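Local coordinates for 3-oxo-tetronate kinase (Cupriavidus necator, PDB 5DMH), which catalyses the ATP-dependent phosphorylation of 3-oxo-tetronate to 3-oxo-tetronate 4-phosphate, at residues V290-A295 and V389-E394; A313-P318 and L343-S348; L319-G324 and H367-C372; A330-A335 and A374-G379. All coordinates share one frame; numbering follows the deposited sequence.

Contact 1: residues V290-A295 and V389-E394. With ADP (adenosine-5'-diphosphate), chain C.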
loop_
_atom_site.group_PDB
_atom_site.type_symbol
_atom_site.label_atom_id
_atom_site.label_comp_id
_atom_site.label_asym_id
_atom_site.label_seq_id
_atom_site.Cartn_x
_atom_site.Cartn_y
_atom_site.Cartn_z
ATOM N N VAL A 290 -15.241 3.717 11.201
ATOM C CA VAL A 290 -14.811 3.027 9.987
ATOM C C VAL A 290 -15.161 3.935 8.820
ATOM O O VAL A 290 -16.279 4.407 8.752
ATOM C CB VAL A 290 -15.504 1.675 9.805
ATOM C CG1 VAL A 290 -14.894 0.894 8.662
ATOM C CG2 VAL A 290 -15.421 0.866 11.094
ATOM N N LEU A 291 -14.153 4.244 8.003
ATOM C CA LEU A 291 -14.269 5.134 6.854
ATOM C C LEU A 291 -13.920 4.351 5.600
ATOM O O LEU A 291 -12.745 3.956 5.399
ATOM C CB LEU A 291 -13.336 6.323 7.029
ATOM C CG LEU A 291 -13.523 7.150 8.299
ATOM C CD1 LEU A 291 -12.462 8.236 8.408
ATOM C CD2 LEU A 291 -14.933 7.748 8.328
ATOM N N ALA A 292 -14.910 4.131 4.741
ATOM C CA ALA A 292 -14.711 3.238 3.599
ATOM C C ALA A 292 -14.873 3.962 2.274
ATOM O O ALA A 292 -15.961 4.407 1.927
ATOM C CB ALA A 292 -15.652 2.051 3.680
ATOM N N GLY A 293 -13.761 4.105 1.560
ATOM C CA GLY A 293 -13.746 4.714 0.253
ATOM C C GLY A 293 -13.350 3.771 -0.873
ATOM O O GLY A 293 -13.431 4.146 -2.029
ATOM N N SER A 294 -12.921 2.557 -0.539
ATOM C CA SER A 294 -12.702 1.510 -1.537
ATOM C C SER A 294 -14.024 1.033 -2.151
ATOM O O SER A 294 -15.019 0.909 -1.451
ATOM C CB SER A 294 -11.979 0.338 -0.868
ATOM O OG SER A 294 -11.769 -0.767 -1.769
ATOM N N ALA A 295 -14.010 0.734 -3.441
ATOM C CA ALA A 295 -15.143 0.133 -4.142
ATOM C C ALA A 295 -14.930 -1.354 -4.483
ATOM O O ALA A 295 -15.620 -1.903 -5.348
ATOM C CB ALA A 295 -15.403 0.889 -5.422
ATOM N N VAL A 389 -10.453 2.936 11.403
ATOM C CA VAL A 389 -10.317 1.884 10.389
ATOM C C VAL A 389 -10.704 2.480 9.042
ATOM O O VAL A 389 -11.801 2.981 8.883
ATOM C CB VAL A 389 -11.253 0.690 10.693
ATOM C CG1 VAL A 389 -11.138 -0.370 9.611
ATOM C CG2 VAL A 389 -10.945 0.115 12.068
ATOM N N VAL A 390 -9.766 2.461 8.101
ATOM C CA VAL A 390 -9.930 3.075 6.804
ATOM C C VAL A 390 -9.770 2.022 5.712
ATOM O O VAL A 390 -8.763 1.331 5.661
ATOM C CB VAL A 390 -8.914 4.205 6.572
ATOM C CG1 VAL A 390 -9.257 4.957 5.288
ATOM C CG2 VAL A 390 -8.836 5.170 7.766
ATOM N N ALA A 391 -10.756 1.927 4.838
ATOM C CA ALA A 391 -10.736 0.981 3.737
ATOM C C ALA A 391 -10.412 1.712 2.457
ATOM O O ALA A 391 -11.166 2.605 2.052
ATOM C CB ALA A 391 -12.085 0.275 3.624
ATOM N N GLY A 392 -9.272 1.370 1.840
ATOM C CA GLY A 392 -8.877 1.980 0.591
ATOM C C GLY A 392 -7.524 2.689 0.684
ATOM O O GLY A 392 -7.229 3.395 1.650
ATOM N N GLY A 393 -6.695 2.482 -0.327
ATOM C CA GLY A 393 -5.363 3.089 -0.382
ATOM C C GLY A 393 -5.342 4.613 -0.458
ATOM O O GLY A 393 -4.792 5.321 0.426
ATOM N N GLU A 394 -5.931 5.136 -1.528
ATOM C CA GLU A 394 -6.065 6.577 -1.692
ATOM C C GLU A 394 -6.877 7.146 -0.547
ATOM O O GLU A 394 -6.612 8.246 -0.065
ATOM C CB GLU A 394 -6.765 6.919 -3.005
ATOM C CG GLU A 394 -6.047 6.413 -4.232
ATOM C CD GLU A 394 -4.667 7.007 -4.409
ATOM O OE1 GLU A 394 -4.485 8.205 -4.126
ATOM O OE2 GLU A 394 -3.773 6.262 -4.823
HETATM P PB ADP C . -8.558 0.624 -3.229
HETATM O O1B ADP C . -7.649 0.347 -2.036
HETATM O O2B ADP C . -9.724 -0.349 -3.273
HETATM O O3B ADP C . -7.809 0.761 -4.546
HETATM P PA ADP C . -8.813 3.532 -3.010
HETATM O O1A ADP C . -9.357 4.285 -1.860
HETATM O O2A ADP C . -7.359 3.533 -3.335
HETATM O O3A ADP C . -9.355 2.002 -2.881
HETATM O "O5'" ADP C . -9.490 4.016 -4.382
HETATM C "C5'" ADP C . -10.900 4.053 -4.552
HETATM C "C4'" ADP C . -11.265 5.313 -5.330
HETATM O "O4'" ADP C . -12.594 5.201 -5.814
HETATM C "C3'" ADP C . -11.219 6.555 -4.449
HETATM O "O3'" ADP C . -10.757 7.701 -5.190
HETATM C "C2'" ADP C . -12.654 6.716 -4.059
HETATM O "O2'" ADP C . -12.951 8.011 -3.579
HETATM C "C1'" ADP C . -13.336 6.321 -5.347
HETATM N N9 ADP C . -14.727 5.966 -5.091
HETATM C C8 ADP C . -15.210 5.243 -4.051
HETATM N N7 ADP C . -16.545 5.142 -4.117
HETATM C C5 ADP C . -16.921 5.822 -5.226
HETATM C C6 ADP C . -18.202 6.130 -5.862
HETATM N N6 ADP C . -19.320 5.628 -5.300
HETATM N N1 ADP C . -18.187 6.849 -7.002
HETATM C C2 ADP C . -17.044 7.311 -7.551
HETATM N N3 ADP C . -15.819 7.095 -7.018
HETATM C C4 ADP C . -15.722 6.373 -5.861
#
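Ala391 O takes two backbone donors from the other segment. Gly293 N reaches it at 3.0 Å from Ala391 O, in the carbonyl plane. Ser294 N comes from above that plane, with a more bent N-H angle of 142°. The two bonds are made where the chain leaves the strand and heads for the ADP phosphates. Ser294 OG, anti to its own backbone N (chi1 178°), then lies 2.6 Å from ADP O2B and donates to it. On the other segment, Gly393 N binds ADP O1B at 2.9 Å and Glu394 N binds ADP O2A at 2.8 Å. Gly392 is the N-cap of helix 393-403, so the diphosphate sits at that helix's N-terminus, where the helix dipole probably favours it. Gly392 CA approaches ADP O1B to 3.3 Å. Behind the site, 290-292 and 389-391 pair as parallel strands. Leu291 N binds Val389 O at 2.8 Å, and Leu291 O accepts from Ala391 N. Val290 and Val389 lie side by side, CG1 to CG1 4.1 Å. Their face of the sheet is covered by helix 443-451, through Phe444 and Ala447 among others. Leu291 and Val390 face the other way, onto Val399 of helix 393-403, and strand 343-345 flanks 290-292.

Contact 2: residues A313-P318 and L343-S348. With ADP (adenosine-5'-diphosphate), chain C.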
loop_
_atom_site.group_PDB
_atom_site.type_symbol
_atom_site.label_atom_id
_atom_site.label_comp_id
_atom_site.label_asym_id
_atom_site.label_seq_id
_atom_site.Cartn_x
_atom_site.Cartn_y
_atom_site.Cartn_z
ATOM N N ALA A 313 -24.641 2.920 10.148
ATOM C CA ALA A 313 -23.899 3.279 8.943
ATOM C C ALA A 313 -24.577 4.419 8.188
ATOM O O ALA A 313 -25.807 4.549 8.188
ATOM C CB ALA A 313 -23.762 2.072 8.010
ATOM N N LEU A 314 -23.771 5.240 7.541
ATOM C CA LEU A 314 -24.289 6.267 6.659
ATOM C C LEU A 314 -23.557 6.229 5.339
ATOM O O LEU A 314 -22.334 6.266 5.307
ATOM C CB LEU A 314 -24.132 7.646 7.284
ATOM C CG LEU A 314 -24.644 8.795 6.419
ATOM C CD1 LEU A 314 -26.124 8.614 6.128
ATOM C CD2 LEU A 314 -24.394 10.120 7.122
ATOM N N ARG A 315 -24.315 6.188 4.252
ATOM C CA ARG A 315 -23.731 6.177 2.911
ATOM C C ARG A 315 -23.549 7.593 2.335
ATOM O O ARG A 315 -24.402 8.474 2.509
ATOM C CB ARG A 315 -24.627 5.356 1.994
ATOM C CG ARG A 315 -24.043 5.069 0.661
ATOM C CD ARG A 315 -24.931 4.153 -0.128
ATOM N NE ARG A 315 -24.283 3.746 -1.360
ATOM C CZ ARG A 315 -24.672 2.723 -2.118
ATOM N NH1 ARG A 315 -25.735 1.996 -1.778
ATOM N NH2 ARG A 315 -24.002 2.444 -3.233
ATOM N N ILE A 316 -22.409 7.796 1.695
ATOM C CA ILE A 316 -22.039 9.034 1.016
ATOM C C ILE A 316 -22.401 8.946 -0.467
ATOM O O ILE A 316 -21.945 8.036 -1.149
ATOM C CB ILE A 316 -20.491 9.201 0.998
ATOM C CG1 ILE A 316 -19.917 9.242 2.412
ATOM C CG2 ILE A 316 -20.102 10.420 0.198
ATOM C CD1 ILE A 316 -20.711 10.066 3.343
ATOM N N ASP A 317 -23.193 9.895 -0.949
ATOM C CA ASP A 317 -23.556 9.978 -2.367
ATOM C C ASP A 317 -22.679 11.015 -3.049
ATOM O O ASP A 317 -22.840 12.202 -2.804
ATOM C CB ASP A 317 -25.011 10.407 -2.496
ATOM C CG ASP A 317 -25.482 10.520 -3.941
ATOM O OD1 ASP A 317 -24.668 10.357 -4.875
ATOM O OD2 ASP A 317 -26.694 10.786 -4.130
ATOM N N PRO A 318 -21.768 10.577 -3.927
ATOM C CA PRO A 318 -20.867 11.538 -4.585
ATOM C C PRO A 318 -21.629 12.655 -5.305
ATOM O O PRO A 318 -21.148 13.778 -5.433
ATOM C CB PRO A 318 -20.107 10.673 -5.582
ATOM C CG PRO A 318 -20.147 9.292 -4.989
ATOM C CD PRO A 318 -21.527 9.207 -4.393
ATOM N N LEU A 343 -20.024 3.328 10.578
ATOM C CA LEU A 343 -19.419 3.184 9.265
ATOM C C LEU A 343 -19.918 4.310 8.370
ATOM O O LEU A 343 -21.141 4.496 8.229
ATOM C CB LEU A 343 -19.848 1.843 8.661
ATOM C CG LEU A 343 -19.483 1.641 7.183
ATOM C CD1 LEU A 343 -17.986 1.593 6.932
ATOM C CD2 LEU A 343 -20.152 0.396 6.659
ATOM N N ILE A 344 -18.988 5.097 7.833
ATOM C CA ILE A 344 -19.291 6.063 6.786
ATOM C C ILE A 344 -18.679 5.526 5.510
ATOM O O ILE A 344 -17.468 5.263 5.473
ATOM C CB ILE A 344 -18.725 7.444 7.127
ATOM C CG1 ILE A 344 -19.129 7.851 8.544
ATOM C CG2 ILE A 344 -19.139 8.491 6.091
ATOM C CD1 ILE A 344 -20.628 8.117 8.764
ATOM N N TYR A 345 -19.480 5.378 4.453
ATOM C CA TYR A 345 -19.017 4.645 3.275
ATOM C C TYR A 345 -19.545 5.190 1.976
ATOM O O TYR A 345 -20.682 5.615 1.893
ATOM C CB TYR A 345 -19.366 3.141 3.371
ATOM C CG TYR A 345 -20.840 2.772 3.211
ATOM C CD1 TYR A 345 -21.714 2.900 4.273
ATOM C CD2 TYR A 345 -21.342 2.313 2.003
ATOM C CE1 TYR A 345 -23.052 2.556 4.158
ATOM C CE2 TYR A 345 -22.681 1.982 1.864
ATOM C CZ TYR A 345 -23.531 2.114 2.944
ATOM O OH TYR A 345 -24.850 1.770 2.827
ATOM N N ALA A 346 -18.689 5.183 0.966
ATOM C CA ALA A 346 -19.087 5.496 -0.393
ATOM C C ALA A 346 -19.119 4.223 -1.227
ATOM O O ALA A 346 -19.599 4.221 -2.360
ATOM C CB ALA A 346 -18.128 6.486 -0.992
ATOM N N THR A 347 -18.557 3.157 -0.660
ATOM C CA THR A 347 -18.513 1.825 -1.274
ATOM C C THR A 347 -19.770 1.464 -2.043
ATOM O O THR A 347 -20.871 1.482 -1.489
ATOM C CB THR A 347 -18.226 0.786 -0.185
ATOM O OG1 THR A 347 -17.128 1.246 0.615
ATOM C CG2 THR A 347 -17.896 -0.589 -0.780
ATOM N N SER A 348 -19.600 1.145 -3.327
ATOM C CA SER A 348 -20.706 0.941 -4.271
ATOM C C SER A 348 -20.349 -0.133 -5.317
ATOM O O SER A 348 -19.183 -0.464 -5.488
ATOM C CB SER A 348 -21.005 2.229 -5.046
ATOM O OG SER A 348 -21.371 3.304 -4.191
HETATM P PB ADP C . -8.558 0.624 -3.229
HETATM O O1B ADP C . -7.649 0.347 -2.036
HETATM O O2B ADP C . -9.724 -0.349 -3.273
HETATM O O3B ADP C . -7.809 0.761 -4.546
HETATM P PA ADP C . -8.813 3.532 -3.010
HETATM O O1A ADP C . -9.357 4.285 -1.860
HETATM O O2A ADP C . -7.359 3.533 -3.335
HETATM O O3A ADP C . -9.355 2.002 -2.881
HETATM O "O5'" ADP C . -9.490 4.016 -4.382
HETATM C "C5'" ADP C . -10.900 4.053 -4.552
HETATM C "C4'" ADP C . -11.265 5.313 -5.330
HETATM O "O4'" ADP C . -12.594 5.201 -5.814
HETATM C "C3'" ADP C . -11.219 6.555 -4.449
HETATM O "O3'" ADP C . -10.757 7.701 -5.190
HETATM C "C2'" ADP C . -12.654 6.716 -4.059
HETATM O "O2'" ADP C . -12.951 8.011 -3.579
HETATM C "C1'" ADP C . -13.336 6.321 -5.347
HETATM N N9 ADP C . -14.727 5.966 -5.091
HETATM C C8 ADP C . -15.210 5.243 -4.051
HETATM N N7 ADP C . -16.545 5.142 -4.117
HETATM C C5 ADP C . -16.921 5.822 -5.226
HETATM C C6 ADP C . -18.202 6.130 -5.862
HETATM N N6 ADP C . -19.320 5.628 -5.300
HETATM N N1 ADP C . -18.187 6.849 -7.002
HETATM C C2 ADP C . -17.044 7.311 -7.551
HETATM N N3 ADP C . -15.819 7.095 -7.018
HETATM C C4 ADP C . -15.722 6.373 -5.861
HETATM O O HOH W 1 -22.794 6.012 -2.556
#
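Strand 313-315, outermost of the parallel strands of the nucleotide-binding C-terminal domain within this chain, pairs with 343-345, and the segments that follow them reach the adenine of ADP. Leu314 N binds Leu343 O, Tyr345 N binds Leu314 O, and Ile316 N binds Tyr345 O at 2.8 Å. Arg315 and Tyr345 share one face of this pair. The Tyr345 side chain has its ring carbon CG between the backbone N and the carbonyl carbon (chi1 72°), which brings the ring over toward strand 313-315. Arg315 CB sits above one ring face, 4.0 Å from the Tyr345 centroid, a CH-pi contact. Ala313 CB meets the ring edge at Tyr345 CE1. The extended Arg315 chain runs on past the ring, its guanidinium plane 33° from that of the ring. On the opposite face Ile316 CD1 packs on Ile344 CG2 at 3.5 Å, and Leu314 CB touches Ile344 CD1. Ala346 O accepts from ADP N6 at 3.3 Å, and also from Ser348 OG. One water accepts from Arg315 NE and donates to Ile316 O. Arg315 NH2 also forms a salt bridge to Glu352. The same Arg315 NH2 donates to Ser348 OG at 2.9 Å, with the oxygen near the guanidinium plane.

Contact 3: residues L319-G324 and H367-C372. With ADP (adenosine-5'-diphosphate), chain C.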
loop_
_atom_site.group_PDB
_atom_site.type_symbol
_atom_site.label_atom_id
_atom_site.label_comp_id
_atom_site.label_asym_id
_atom_site.label_seq_id
_atom_site.Cartn_x
_atom_site.Cartn_y
_atom_site.Cartn_z
ATOM N N LEU A 319 -22.825 12.351 -5.785
ATOM C CA LEU A 319 -23.590 13.363 -6.515
ATOM C C LEU A 319 -24.060 14.471 -5.582
ATOM O O LEU A 319 -24.156 15.629 -5.991
ATOM C CB LEU A 319 -24.766 12.732 -7.257
ATOM C CG LEU A 319 -24.447 11.610 -8.253
ATOM C CD1 LEU A 319 -25.743 11.166 -8.919
ATOM C CD2 LEU A 319 -23.453 12.070 -9.269
ATOM N N ALA A 320 -24.343 14.123 -4.328
ATOM C CA ALA A 320 -24.678 15.121 -3.296
ATOM C C ALA A 320 -23.475 15.994 -2.942
ATOM O O ALA A 320 -23.616 17.214 -2.756
ATOM C CB ALA A 320 -25.217 14.443 -2.047
ATOM N N LEU A 321 -22.293 15.383 -2.868
ATOM C CA LEU A 321 -21.053 16.133 -2.672
ATOM C C LEU A 321 -20.843 17.175 -3.770
ATOM O O LEU A 321 -20.549 18.335 -3.481
ATOM C CB LEU A 321 -19.832 15.184 -2.602
ATOM C CG LEU A 321 -19.784 14.260 -1.384
ATOM C CD1 LEU A 321 -18.652 13.256 -1.489
ATOM C CD2 LEU A 321 -19.684 15.037 -0.065
ATOM N N ALA A 322 -21.017 16.765 -5.025
ATOM C CA ALA A 322 -20.848 17.661 -6.165
ATOM C C ALA A 322 -21.878 18.790 -6.168
ATOM O O ALA A 322 -21.558 19.883 -6.598
ATOM C CB ALA A 322 -20.897 16.872 -7.489
ATOM N N ARG A 323 -23.099 18.535 -5.685
ATOM C CA ARG A 323 -24.118 19.597 -5.559
ATOM C C ARG A 323 -23.854 20.515 -4.359
ATOM O O ARG A 323 -24.560 21.499 -4.151
ATOM C CB ARG A 323 -25.524 19.011 -5.400
ATOM C CG ARG A 323 -26.058 18.253 -6.600
ATOM C CD ARG A 323 -27.534 17.930 -6.426
ATOM N NE ARG A 323 -27.788 16.926 -5.379
ATOM C CZ ARG A 323 -27.884 15.612 -5.583
ATOM N NH1 ARG A 323 -27.736 15.106 -6.797
ATOM N NH2 ARG A 323 -28.117 14.786 -4.566
ATOM N N GLY A 324 -22.867 20.158 -3.550
ATOM C CA GLY A 324 -22.473 20.954 -2.410
ATOM C C GLY A 324 -23.406 20.795 -1.236
ATOM O O GLY A 324 -23.520 21.702 -0.412
ATOM N N HIS A 367 -11.939 12.246 -5.936
ATOM C CA HIS A 367 -11.429 13.236 -4.992
ATOM C C HIS A 367 -12.515 13.818 -4.063
ATOM O O HIS A 367 -12.244 14.037 -2.872
ATOM C CB HIS A 367 -10.630 14.331 -5.707
ATOM C CG HIS A 367 -9.274 13.870 -6.159
ATOM N ND1 HIS A 367 -8.455 14.628 -6.974
ATOM C CD2 HIS A 367 -8.601 12.720 -5.914
ATOM C CE1 HIS A 367 -7.338 13.961 -7.210
ATOM N NE2 HIS A 367 -7.398 12.802 -6.578
ATOM N N LEU A 368 -13.733 14.027 -4.561
ATOM C CA LEU A 368 -14.820 14.470 -3.673
ATOM C C LEU A 368 -15.027 13.472 -2.539
ATOM O O LEU A 368 -15.164 13.840 -1.369
ATOM C CB LEU A 368 -16.126 14.653 -4.443
ATOM C CG LEU A 368 -16.192 15.876 -5.330
ATOM C CD1 LEU A 368 -17.298 15.789 -6.400
ATOM C CD2 LEU A 368 -16.368 17.141 -4.462
ATOM N N VAL A 369 -15.040 12.188 -2.872
ATOM C CA VAL A 369 -15.248 11.174 -1.855
ATOM C C VAL A 369 -14.098 11.120 -0.845
ATOM O O VAL A 369 -14.338 11.051 0.355
ATOM C CB VAL A 369 -15.483 9.790 -2.472
ATOM C CG1 VAL A 369 -15.457 8.679 -1.370
ATOM C CG2 VAL A 369 -16.785 9.781 -3.298
ATOM N N GLU A 370 -12.853 11.133 -1.337
ATOM C CA GLU A 370 -11.687 11.145 -0.492
ATOM C C GLU A 370 -11.732 12.336 0.455
ATOM O O GLU A 370 -11.482 12.181 1.649
ATOM C CB GLU A 370 -10.395 11.198 -1.345
ATOM C CG GLU A 370 -10.097 9.913 -2.108
ATOM C CD GLU A 370 -8.907 10.025 -3.039
ATOM O OE1 GLU A 370 -8.050 10.914 -2.814
ATOM O OE2 GLU A 370 -8.849 9.245 -4.027
ATOM N N GLN A 371 -12.050 13.506 -0.084
ATOM C CA GLN A 371 -12.063 14.757 0.699
ATOM C C GLN A 371 -13.112 14.699 1.803
ATOM O O GLN A 371 -12.902 15.205 2.913
ATOM C CB GLN A 371 -12.373 15.932 -0.219
ATOM C CG GLN A 371 -11.213 16.353 -1.105
ATOM C CD GLN A 371 -11.604 17.448 -2.100
ATOM O OE1 GLN A 371 -12.525 18.239 -1.850
ATOM N NE2 GLN A 371 -10.908 17.489 -3.241
ATOM N N CYS A 372 -14.255 14.092 1.484
ATOM C CA CYS A 372 -15.367 13.983 2.427
ATOM C C CYS A 372 -14.979 13.112 3.608
ATOM O O CYS A 372 -15.116 13.501 4.784
ATOM C CB CYS A 372 -16.592 13.414 1.721
ATOM S SG CYS A 372 -18.020 13.212 2.787
HETATM P PB ADP C . -8.558 0.624 -3.229
HETATM O O1B ADP C . -7.649 0.347 -2.036
HETATM O O2B ADP C . -9.724 -0.349 -3.273
HETATM O O3B ADP C . -7.809 0.761 -4.546
HETATM P PA ADP C . -8.813 3.532 -3.010
HETATM O O1A ADP C . -9.357 4.285 -1.860
HETATM O O2A ADP C . -7.359 3.533 -3.335
HETATM O O3A ADP C . -9.355 2.002 -2.881
HETATM O "O5'" ADP C . -9.490 4.016 -4.382
HETATM C "C5'" ADP C . -10.900 4.053 -4.552
HETATM C "C4'" ADP C . -11.265 5.313 -5.330
HETATM O "O4'" ADP C . -12.594 5.201 -5.814
HETATM C "C3'" ADP C . -11.219 6.555 -4.449
HETATM O "O3'" ADP C . -10.757 7.701 -5.190
HETATM C "C2'" ADP C . -12.654 6.716 -4.059
HETATM O "O2'" ADP C . -12.951 8.011 -3.579
HETATM C "C1'" ADP C . -13.336 6.321 -5.347
HETATM N N9 ADP C . -14.727 5.966 -5.091
HETATM C C8 ADP C . -15.210 5.243 -4.051
HETATM N N7 ADP C . -16.545 5.142 -4.117
HETATM C C5 ADP C . -16.921 5.822 -5.226
HETATM C C6 ADP C . -18.202 6.130 -5.862
HETATM N N6 ADP C . -19.320 5.628 -5.300
HETATM N N1 ADP C . -18.187 6.849 -7.002
HETATM C C2 ADP C . -17.044 7.311 -7.551
HETATM N N3 ADP C . -15.819 7.095 -7.018
HETATM C C4 ADP C . -15.722 6.373 -5.861
#
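Leu321 reaches across to helix 362-382 with both of its methyl branches. Its CG is anti to the carbonyl carbon (chi1 -67°), and the two branches part from there. CD1 rests over the backbone of the facing helix, 3.5 Å from Leu368 O, and it also lies 4.1 Å from Leu368 CB. CD2 goes to Cys372, with Leu321 CD2 and Cys372 SG 3.8 Å apart. The SG of Cys372 is itself anti to the backbone N (chi1 179°). Cys372 CB lies near both leucine methyls, 3.8 Å from Leu321 CD1 and 3.9 Å from Leu321 CD2. Leu368 answers in the other direction: its CD1 packs on Ala322 CB at 3.9 Å. The side-chain contacts across the interface are apolar. Glu370 starts away from it, and its extended chain takes OE2 to ADP O3', from which it accepts at 2.7 Å; Glu370 OE1 is held by a salt bridge to Lys84. Val369 CB also touches the ribose at ADP O2'. Helix 318-322 ends in a Schellman motif at Gly324. Val327 of helix 327-336 packs on both Leu321 and Cys372, while Leu360 of helix 350-360 packs on Ala322.

Contact 4: residues A330-A335 and A374-G379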
loop_
_atom_site.group_PDB
_atom_site.type_symbol
_atom_site.label_atom_id
_atom_site.label_comp_id
_atom_site.label_asym_id
_atom_site.label_seq_id
_atom_site.Cartn_x
_atom_site.Cartn_y
_atom_site.Cartn_z
ATOM N N ALA A 330 -23.244 15.950 7.841
ATOM C CA ALA A 330 -24.255 14.950 8.195
ATOM C C ALA A 330 -23.610 13.692 8.751
ATOM O O ALA A 330 -24.146 13.064 9.679
ATOM C CB ALA A 330 -25.107 14.602 6.995
ATOM N N ALA A 331 -22.479 13.306 8.167
ATOM C CA ALA A 331 -21.739 12.132 8.637
ATOM C C ALA A 331 -21.175 12.352 10.028
ATOM O O ALA A 331 -21.239 11.478 10.865
ATOM C CB ALA A 331 -20.648 11.786 7.680
ATOM N N LEU A 332 -20.625 13.538 10.271
ATOM C CA LEU A 332 -20.162 13.920 11.586
ATOM C C LEU A 332 -21.276 13.875 12.634
ATOM O O LEU A 332 -21.090 13.378 13.746
ATOM C CB LEU A 332 -19.608 15.344 11.515
ATOM C CG LEU A 332 -18.111 15.653 11.500
ATOM C CD1 LEU A 332 -17.256 14.468 11.785
ATOM C CD2 LEU A 332 -17.729 16.312 10.183
ATOM N N ALA A 333 -22.428 14.430 12.283
ATOM C CA ALA A 333 -23.574 14.452 13.185
ATOM C C ALA A 333 -24.024 13.025 13.464
ATOM O O ALA A 333 -24.424 12.699 14.573
ATOM C CB ALA A 333 -24.718 15.271 12.579
ATOM N N PHE A 334 -23.947 12.174 12.448
ATOM C CA PHE A 334 -24.392 10.790 12.585
ATOM C C PHE A 334 -23.483 10.054 13.574
ATOM O O PHE A 334 -23.956 9.421 14.532
ATOM C CB PHE A 334 -24.377 10.113 11.209
ATOM C CG PHE A 334 -24.885 8.713 11.218
ATOM C CD1 PHE A 334 -26.251 8.462 11.343
ATOM C CD2 PHE A 334 -24.022 7.647 11.102
ATOM C CE1 PHE A 334 -26.739 7.179 11.357
ATOM C CE2 PHE A 334 -24.513 6.337 11.115
ATOM C CZ PHE A 334 -25.872 6.109 11.240
ATOM N N ALA A 335 -22.177 10.165 13.348
ATOM C CA ALA A 335 -21.187 9.592 14.242
ATOM C C ALA A 335 -21.334 10.148 15.656
ATOM O O ALA A 335 -21.276 9.393 16.621
ATOM C CB ALA A 335 -19.770 9.828 13.691
ATOM N N ALA A 374 -12.003 12.359 4.516
ATOM C CA ALA A 374 -10.906 12.988 5.220
ATOM C C ALA A 374 -11.435 14.088 6.175
ATOM O O ALA A 374 -10.964 14.233 7.309
ATOM C CB ALA A 374 -9.903 13.556 4.235
ATOM N N THR A 375 -12.403 14.866 5.705
ATOM C CA THR A 375 -13.056 15.869 6.563
ATOM C C THR A 375 -13.750 15.208 7.777
ATOM O O THR A 375 -13.613 15.653 8.928
ATOM C CB THR A 375 -14.092 16.668 5.772
ATOM O OG1 THR A 375 -13.436 17.426 4.765
ATOM C CG2 THR A 375 -14.909 17.600 6.713
ATOM N N VAL A 376 -14.462 14.117 7.530
ATOM C CA VAL A 376 -15.095 13.396 8.625
ATOM C C VAL A 376 -14.023 12.936 9.623
ATOM O O VAL A 376 -14.154 13.152 10.810
ATOM C CB VAL A 376 -15.910 12.212 8.155
ATOM C CG1 VAL A 376 -16.347 11.376 9.342
ATOM C CG2 VAL A 376 -17.119 12.700 7.352
ATOM N N ALA A 377 -12.925 12.366 9.136
ATOM C CA ALA A 377 -11.859 11.976 10.053
ATOM C C ALA A 377 -11.296 13.145 10.883
ATOM O O ALA A 377 -11.094 13.033 12.097
ATOM C CB ALA A 377 -10.754 11.291 9.285
ATOM N N ALA A 378 -11.023 14.266 10.232
ATOM C CA ALA A 378 -10.482 15.430 10.942
ATOM C C ALA A 378 -11.460 15.923 12.012
ATOM O O ALA A 378 -11.067 16.236 13.132
ATOM C CB ALA A 378 -10.153 16.549 9.973
ATOM N N GLY A 379 -12.734 15.970 11.653
ATOM C CA GLY A 379 -13.784 16.379 12.578
ATOM C C GLY A 379 -13.877 15.468 13.786
ATOM O O GLY A 379 -14.048 15.926 14.923
#
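Leu332 and Val376 meet where helical segments 330-335 and 374-379 cross at -42°, their axes 9.5 Å apart at closest approach. The CB of Leu332 does not aim straight at helix 362-382, but the end of the side chain turns in. Its chi1 of -103° is away from a staggered value, and the CD1 branch ends over the facing backbone, 3.5 Å from Val376 O. The same Leu332 CD1 has Val376 CG1 at 4.0 Å and Gly379 CA at 4.0 Å. The methyl thus lies close against the Gly379 backbone. Val376 divides its two branches between neighbours. While CG1 meets the leucine, CG2 turns to Ala331, with Ala331 CB and Val376 CG2 3.7 Å apart. Val376 also rests on Leu291 of strand 288-292, and Leu332 touches Leu380 and Arg383. The ADP is well away, about 13 Å from the side chain of Thr375. This is apolar helix-helix packing beside the parallel strands of an alpha/beta nucleotide-binding domain.

In the fold
All four contacts lie in the nucleotide-binding C-terminal domain. Contacts 1 and 2, with centres 10 Å apart, are joined through neighbouring strands 288-292 and 343-345, where Ala292 N lies 2.9 Å from Ile344 O. Together with contact 3 they supply much of the ADP pocket: contact 1 holds the phosphates, contact 2 the adenine and contact 3 the ribose. Ala346 CB of contact 2 packs on Val369 CG1 of contact 3 at 3.5 Å. Contacts 3 and 4 use successive parts of helix 362-382. Contact 4 stands back from ADP but touches the strands, with Leu291 CD1 3.6 Å from Ala377 CB and Ile344 CD1 3.8 Å from Ala331 CB.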